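Outer membrane protein assembly factor BamA (Haemophilus ducreyi, PDB 4K3C) probably assembles beta-barrel proteins and inserts them into the outer membrane as part of the Bam complex, here lacking its first three POTRA domains. Local coordinates at residues A[154-166]-A[175-187]. Numbering follows the deposited sequence.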
ATOM      1  N   ILE A 154      -6.079  -7.097  30.106  1.00 66.66           N
ATOM      2  CA  ILE A 154      -5.797  -5.923  29.287  1.00 58.51           C
ATOM      3  C   ILE A 154      -6.374  -4.615  29.848  1.00 70.84           C
ATOM      4  O   ILE A 154      -7.357  -4.611  30.591  1.00 72.36           O
ATOM      5  CB  ILE A 154      -6.194  -6.148  27.804  1.00 67.56           C
ATOM      6  CG1 ILE A 154      -7.246  -5.144  27.350  1.00 72.56           C
ATOM      7  CG2 ILE A 154      -6.696  -7.565  27.602  1.00 69.38           C
ATOM      8  CD1 ILE A 154      -8.650  -5.558  27.631  1.00 75.61           C
ATOM      9  N   LYS A 155      -5.712  -3.511  29.516  1.00 71.41           N
ATOM     10  CA  LYS A 155      -6.243  -2.176  29.739  1.00 71.99           C
ATOM     11  C   LYS A 155      -6.667  -1.620  28.385  1.00 69.82           C
ATOM     12  O   LYS A 155      -5.828  -1.397  27.512  1.00 72.02           O
ATOM     13  CB  LYS A 155      -5.185  -1.272  30.374  1.00 74.08           C
ATOM     14  CG  LYS A 155      -5.630   0.166  30.597  1.00 79.17           C
ATOM     15  CD  LYS A 155      -6.668   0.245  31.696  1.00 91.64           C
ATOM     16  CE  LYS A 155      -7.496   1.525  31.610  1.00 97.09           C
ATOM     17  NZ  LYS A 155      -8.502   1.600  32.723  1.00 96.92           N
ATOM     18  N   GLU A 156      -7.972  -1.427  28.208  1.00 63.68           N
ATOM     19  CA  GLU A 156      -8.518  -0.864  26.974  1.00 59.27           C
ATOM     20  C   GLU A 156      -7.922   0.509  26.774  1.00 59.54           C
ATOM     21  O   GLU A 156      -7.441   1.125  27.726  1.00 63.82           O
ATOM     22  CB  GLU A 156     -10.035  -0.720  27.078  1.00 63.99           C
ATOM     23  CG  GLU A 156     -10.788  -2.016  27.332  1.00 69.84           C
ATOM     24  CD  GLU A 156     -11.155  -2.732  26.055  1.00 60.24           C
ATOM     25  OE1 GLU A 156     -10.625  -2.361  24.989  1.00 59.32           O
ATOM     26  OE2 GLU A 156     -11.989  -3.651  26.117  1.00 58.30           O
ATOM     27  N   ARG A 157      -7.960   1.014  25.554  1.00 47.84           N
ATOM     28  CA  ARG A 157      -7.333   2.292  25.318  1.00 55.55           C
ATOM     29  C   ARG A 157      -8.046   3.079  24.230  1.00 52.66           C
ATOM     30  O   ARG A 157      -8.726   2.495  23.388  1.00 50.60           O
ATOM     31  CB  ARG A 157      -5.859   2.094  24.967  1.00 58.92           C
ATOM     32  CG  ARG A 157      -5.586   1.908  23.491  1.00 68.97           C
ATOM     33  CD  ARG A 157      -4.139   2.242  23.185  1.00 82.20           C
ATOM     34  NE  ARG A 157      -3.921   2.384  21.750  1.00 84.68           N
ATOM     35  CZ  ARG A 157      -3.259   3.387  21.190  1.00 78.11           C
ATOM     36  NH1 ARG A 157      -2.738   4.342  21.954  1.00 71.21           N
ATOM     37  NH2 ARG A 157      -3.117   3.429  19.868  1.00 75.64           N
ATOM     38  N   ASN A 158      -7.886   4.403  24.260  1.00 55.92           N
ATOM     39  CA  ASN A 158      -8.491   5.287  23.267  1.00 59.31           C
ATOM     40  C   ASN A 158      -7.994   4.973  21.848  1.00 57.70           C
ATOM     41  O   ASN A 158      -6.862   5.279  21.484  1.00 66.93           O
ATOM     42  CB  ASN A 158      -8.245   6.762  23.616  1.00 65.77           C
ATOM     43  CG  ASN A 158      -9.111   7.717  22.787  1.00 78.04           C
ATOM     44  OD1 ASN A 158      -9.811   7.298  21.863  1.00 85.37           O
ATOM     45  ND2 ASN A 158      -9.065   9.009  23.120  1.00 77.76           N
ATOM     46  N   THR A 159      -8.863   4.363  21.055  1.00 45.89           N
ATOM     47  CA  THR A 159      -8.505   3.908  19.724  1.00 48.81           C
ATOM     48  C   THR A 159      -9.111   4.839  18.690  1.00 50.97           C
ATOM     49  O   THR A 159      -9.265   4.492  17.517  1.00 50.83           O
ATOM     50  CB  THR A 159      -8.968   2.464  19.511  1.00 49.07           C
ATOM     51  OG1 THR A 159     -10.168   2.230  20.273  1.00 47.62           O
ATOM     52  CG2 THR A 159      -7.887   1.500  19.994  1.00 47.16           C
ATOM     53  N   GLY A 160      -9.457   6.033  19.158  1.00 50.34           N
ATOM     54  CA  GLY A 160      -9.981   7.083  18.309  1.00 47.35           C
ATOM     55  C   GLY A 160      -8.882   8.081  17.981  1.00 57.44           C
ATOM     56  O   GLY A 160      -8.104   8.477  18.855  1.00 55.24           O
ATOM     57  N   SER A 161      -8.804   8.468  16.712  1.00 66.12           N
ATOM     58  CA  SER A 161      -7.808   9.418  16.255  1.00 36.41           C
ATOM     59  C   SER A 161      -8.470  10.515  15.438  1.00 51.62           C
ATOM     60  O   SER A 161      -9.513  10.300  14.812  1.00 57.71           O
ATOM     61  CB  SER A 161      -6.764   8.714  15.394  1.00 75.11           C
ATOM     62  OG  SER A 161      -6.972   8.975  14.005  1.00 77.09           O
ATOM     63  N   ILE A 162      -7.868  11.698  15.445  1.00 47.41           N
ATOM     64  CA  ILE A 162      -8.265  12.737  14.504  1.00 49.76           C
ATOM     65  C   ILE A 162      -6.993  13.145  13.808  1.00 42.25           C
ATOM     66  O   ILE A 162      -5.926  13.107  14.410  1.00 57.07           O
ATOM     67  CB  ILE A 162      -8.985  13.947  15.166  1.00 51.37           C
ATOM     68  CG1 ILE A 162      -9.589  14.848  14.086  1.00 58.41           C
ATOM     69  CG2 ILE A 162      -8.039  14.736  16.031  1.00 45.92           C
ATOM     70  CD1 ILE A 162     -10.276  16.085  14.617  1.00 67.12           C
ATOM     71  N   ASN A 163      -7.087  13.481  12.532  1.00 37.57           N
ATOM     72  CA  ASN A 163      -5.881  13.762  11.762  1.00 44.19           C
ATOM     73  C   ASN A 163      -6.107  14.754  10.639  1.00 47.77           C
ATOM     74  O   ASN A 163      -7.180  14.799  10.024  1.00 48.92           O
ATOM     75  CB  ASN A 163      -5.302  12.476  11.197  1.00 42.57           C
ATOM     76  CG  ASN A 163      -6.289  11.747  10.337  1.00 57.62           C
ATOM     77  OD1 ASN A 163      -6.470  12.077   9.161  1.00 60.96           O
ATOM     78  ND2 ASN A 163      -6.963  10.758  10.922  1.00 66.31           N
ATOM     79  N   PHE A 164      -5.074  15.547  10.384  1.00 46.67           N
ATOM     80  CA  PHE A 164      -5.131  16.612   9.400  1.00 44.04           C
ATOM     81  C   PHE A 164      -3.874  16.547   8.545  1.00 49.99           C
ATOM     82  O   PHE A 164      -2.808  16.110   9.001  1.00 47.12           O
ATOM     83  CB  PHE A 164      -5.193  17.992  10.078  1.00 44.29           C
ATOM     84  CG  PHE A 164      -6.360  18.180  11.013  1.00 53.35           C
ATOM     85  CD1 PHE A 164      -6.291  17.757  12.334  1.00 54.59           C
ATOM     86  CD2 PHE A 164      -7.511  18.821  10.582  1.00 64.88           C
ATOM     87  CE1 PHE A 164      -7.367  17.945  13.198  1.00 56.57           C
ATOM     88  CE2 PHE A 164      -8.595  19.019  11.448  1.00 69.51           C
ATOM     89  CZ  PHE A 164      -8.521  18.574  12.752  1.00 62.66           C
ATOM     90  N   GLY A 165      -4.004  16.992   7.300  1.00 55.21           N
ATOM     91  CA  GLY A 165      -2.855  17.196   6.441  1.00 50.87           C
ATOM     92  C   GLY A 165      -3.044  18.476   5.659  1.00 47.39           C
ATOM     93  O   GLY A 165      -4.173  18.889   5.420  1.00 53.52           O
ATOM     94  N   VAL A 166      -1.941  19.111   5.280  1.00 42.27           N
ATOM     95  CA  VAL A 166      -1.955  20.326   4.468  1.00 40.20           C
ATOM     96  C   VAL A 166      -0.811  20.171   3.492  1.00 41.39           C
ATOM     97  O   VAL A 166       0.253  19.668   3.859  1.00 42.18           O
ATOM     98  CB  VAL A 166      -1.712  21.606   5.313  1.00 53.63           C
ATOM     99  CG1 VAL A 166      -1.729  22.834   4.437  1.00 35.64           C
ATOM    100  CG2 VAL A 166      -2.768  21.735   6.380  1.00 59.34           C
ATOM    101  N   SER A 175      -3.678  21.837  -0.915  1.00 34.63           N
ATOM    102  CA  SER A 175      -4.437  20.669  -0.486  1.00 37.03           C
ATOM    103  C   SER A 175      -4.519  20.649   1.031  1.00 51.68           C
ATOM    104  O   SER A 175      -3.534  20.944   1.720  1.00 54.47           O
ATOM    105  CB  SER A 175      -3.784  19.364  -0.972  1.00 33.37           C
ATOM    106  OG  SER A 175      -3.471  19.418  -2.352  1.00 66.38           O
ATOM    107  N   TYR A 176      -5.702  20.326   1.544  1.00 47.14           N
ATOM    108  CA  TYR A 176      -5.854  19.927   2.941  1.00 49.97           C
ATOM    109  C   TYR A 176      -6.873  18.815   3.047  1.00 47.09           C
ATOM    110  O   TYR A 176      -7.702  18.629   2.155  1.00 53.57           O
ATOM    111  CB  TYR A 176      -6.268  21.098   3.847  1.00 45.62           C
ATOM    112  CG  TYR A 176      -7.310  21.965   3.232  1.00 33.27           C
ATOM    113  CD1 TYR A 176      -8.655  21.644   3.330  1.00 35.15           C
ATOM    114  CD2 TYR A 176      -6.948  23.092   2.513  1.00 38.79           C
ATOM    115  CE1 TYR A 176      -9.620  22.441   2.737  1.00 35.55           C
ATOM    116  CE2 TYR A 176      -7.892  23.895   1.932  1.00 37.96           C
ATOM    117  CZ  TYR A 176      -9.228  23.562   2.038  1.00 33.95           C
ATOM    118  OH  TYR A 176     -10.159  24.367   1.435  1.00 41.25           O
ATOM    119  N   ASN A 177      -6.802  18.087   4.153  1.00 36.16           N
ATOM    120  CA  ASN A 177      -7.723  17.003   4.427  1.00 38.68           C
ATOM    121  C   ASN A 177      -7.817  16.872   5.933  1.00 36.26           C
ATOM    122  O   ASN A 177      -6.843  17.153   6.639  1.00 35.54           O
ATOM    123  CB  ASN A 177      -7.170  15.703   3.882  1.00 30.01           C
ATOM    124  CG  ASN A 177      -5.955  15.223   4.674  1.00 45.03           C
ATOM    125  OD1 ASN A 177      -4.834  15.703   4.474  1.00 34.15           O
ATOM    126  ND2 ASN A 177      -6.183  14.294   5.601  1.00 48.72           N
ATOM    127  N   ALA A 178      -8.980  16.446   6.420  1.00 37.79           N
ATOM    128  CA  ALA A 178      -9.140  16.032   7.815  1.00 46.05           C
ATOM    129  C   ALA A 178      -9.827  14.691   7.806  1.00 52.42           C
ATOM    130  O   ALA A 178     -10.278  14.215   6.760  1.00 57.53           O
ATOM    131  CB  ALA A 178      -9.952  17.028   8.621  1.00 32.32           C
ATOM    132  N   GLY A 179      -9.898  14.078   8.973  1.00 47.97           N
ATOM    133  CA  GLY A 179     -10.495  12.770   9.090  1.00 35.96           C
ATOM    134  C   GLY A 179     -10.615  12.380  10.539  1.00 33.83           C
ATOM    135  O   GLY A 179      -9.858  12.819  11.400  1.00 36.48           O
ATOM    136  N   ILE A 180     -11.588  11.543  10.820  1.00 32.69           N
ATOM    137  CA  ILE A 180     -11.834  11.141  12.186  1.00 35.45           C
ATOM    138  C   ILE A 180     -11.990   9.629  12.111  1.00 46.83           C
ATOM    139  O   ILE A 180     -12.513   9.092  11.120  1.00 31.06           O
ATOM    140  CB  ILE A 180     -13.050  11.935  12.792  1.00 41.08           C
ATOM    141  CG1 ILE A 180     -13.253  11.646  14.275  1.00 37.85           C
ATOM    142  CG2 ILE A 180     -14.326  11.713  11.998  1.00 31.67           C
ATOM    143  CD1 ILE A 180     -14.071  10.422  14.559  1.00 42.35           C
ATOM    144  N   THR A 181     -11.471   8.941  13.121  1.00 50.08           N
ATOM    145  CA  THR A 181     -11.348   7.486  13.067  1.00 46.45           C
ATOM    146  C   THR A 181     -11.561   6.860  14.426  1.00 40.29           C
ATOM    147  O   THR A 181     -10.993   7.319  15.403  1.00 39.79           O
ATOM    148  CB  THR A 181      -9.943   7.058  12.616  1.00 38.64           C
ATOM    149  OG1 THR A 181      -9.641   7.646  11.350  1.00 44.94           O
ATOM    150  CG2 THR A 181      -9.863   5.546  12.493  1.00 32.80           C
ATOM    151  N   GLN A 182     -12.381   5.817  14.491  1.00 38.24           N
ATOM    152  CA  GLN A 182     -12.488   5.034  15.704  1.00 49.50           C
ATOM    153  C   GLN A 182     -12.134   3.629  15.319  1.00 54.15           C
ATOM    154  O   GLN A 182     -12.826   2.988  14.533  1.00 33.72           O
ATOM    155  CB  GLN A 182     -13.900   5.097  16.305  1.00 60.01           C
ATOM    156  CG  GLN A 182     -14.174   4.130  17.480  1.00 61.90           C
ATOM    157  CD  GLN A 182     -13.529   4.561  18.802  1.00 72.39           C
ATOM    158  OE1 GLN A 182     -13.410   5.751  19.100  1.00 72.76           O
ATOM    159  NE2 GLN A 182     -13.112   3.582  19.600  1.00 78.09           N
ATOM    160  N   ASP A 183     -11.022   3.165  15.861  1.00 60.19           N
ATOM    161  CA  ASP A 183     -10.613   1.793  15.664  1.00 58.79           C
ATOM    162  C   ASP A 183     -11.230   0.893  16.710  1.00 57.89           C
ATOM    163  O   ASP A 183     -11.747   1.376  17.724  1.00 59.10           O
ATOM    164  CB  ASP A 183      -9.114   1.694  15.747  1.00 60.38           C
ATOM    165  CG  ASP A 183      -8.553   1.029  14.566  1.00 63.80           C
ATOM    166  OD1 ASP A 183      -9.005  -0.111  14.295  1.00 60.29           O
ATOM    167  OD2 ASP A 183      -7.703   1.665  13.904  1.00 70.53           O
ATOM    168  N   ASN A 184     -11.170  -0.412  16.463  1.00 51.27           N
ATOM    169  CA  ASN A 184     -11.747  -1.379  17.378  1.00 37.91           C
ATOM    170  C   ASN A 184     -13.232  -1.051  17.667  1.00 44.43           C
ATOM    171  O   ASN A 184     -13.763  -1.362  18.727  1.00 47.41           O
ATOM    172  CB  ASN A 184     -10.901  -1.448  18.646  1.00 39.47           C
ATOM    173  CG  ASN A 184     -11.307  -2.573  19.555  1.00 51.99           C
ATOM    174  OD1 ASN A 184     -11.954  -3.525  19.123  1.00 41.76           O
ATOM    175  ND2 ASN A 184     -10.940  -2.470  20.830  1.00 56.57           N
ATOM    176  N   PHE A 185     -13.875  -0.393  16.706  1.00 41.62           N
ATOM    177  CA  PHE A 185     -15.313  -0.148  16.681  1.00 49.06           C
ATOM    178  C   PHE A 185     -15.992  -1.459  16.405  1.00 62.69           C
ATOM    179  O   PHE A 185     -15.652  -2.113  15.432  1.00 92.75           O
ATOM    180  CB  PHE A 185     -15.602   0.784  15.497  1.00 43.15           C
ATOM    181  CG  PHE A 185     -17.067   1.028  15.223  1.00 36.81           C
ATOM    182  CD1 PHE A 185     -17.838   0.099  14.533  1.00 35.87           C
ATOM    183  CD2 PHE A 185     -17.653   2.226  15.595  1.00 40.85           C
ATOM    184  CE1 PHE A 185     -19.171   0.338  14.268  1.00 44.76           C
ATOM    185  CE2 PHE A 185     -18.983   2.476  15.326  1.00 48.12           C
ATOM    186  CZ  PHE A 185     -19.744   1.533  14.662  1.00 51.98           C
ATOM    187  N   LEU A 186     -16.934  -1.877  17.235  1.00 41.02           N
ATOM    188  CA  LEU A 186     -17.163  -1.315  18.538  1.00 44.43           C
ATOM    189  C   LEU A 186     -16.776  -2.479  19.406  1.00 44.81           C
ATOM    190  O   LEU A 186     -17.628  -3.284  19.760  1.00 39.04           O
ATOM    191  CB  LEU A 186     -18.651  -1.069  18.763  1.00 58.30           C
ATOM    192  CG  LEU A 186     -19.578  -0.534  17.668  1.00 56.92           C
ATOM    193  CD1 LEU A 186     -20.276  -1.650  16.899  1.00 35.43           C
ATOM    194  CD2 LEU A 186     -20.593   0.398  18.315  1.00 45.59           C
ATOM    195  N   GLY A 187     -15.490  -2.605  19.712  1.00 45.82           N
ATOM    196  CA  GLY A 187     -14.987  -3.778  20.398  1.00 40.93           C
ATOM    197  C   GLY A 187     -14.847  -4.948  19.442  1.00 46.91           C
ATOM    198  O   GLY A 187     -14.433  -6.032  19.846  1.00 49.80           O
TER
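Thr159 sits where the linker from the last POTRA domain meets the barrel, and Asp183 grips it twice: the Asp183 N-H donates to Thr159 O at 2.8 Å, nearly straight at 166°, and Thr159 OG1 gives its proton to Asp183 O from well above that carbonyl plane. The Asp183 CB packs beside the Thr159 CB. A kink at chi2 (75°) folds the Gln182 amide back over Gly160, with OE1 3.8 Å from Gly160 CA.

From here strands 160-166 and 175-182 run antiparallel, their axes 4.6 Å apart at the closest. Ser161 and Thr181 exchange two backbone bonds, as do Gly165 and Asn177, and Asn163 N donates to Gly179 O between them. The face bearing Ile162, Phe164, Val166, Tyr176, Ala178 and Ile180 is largely apolar and lies on the surface, consistent with lipid contact. On it the CD2 and CE2 atoms of the Phe164 ring meet the Ala178 methyl obliquely, CD2 to CB 3.6 Å, while Ile162 lays CG1 over Gly179 O at 3.4 Å. The other face is small and polar: the Ser161 OG rests 3.8 Å from the Thr181 CB, and a chi1 of 58° swings the Asn163 amide across the bare backbone of Gly179.

Strand 190-198 continues the wall beyond strand 175-185; on the other flank Phe164 and Val166 bond through their backbones to Phe532 and Ser530. This is the first hairpin of the Omp85 barrel, set at the seam where its first and last strands meet.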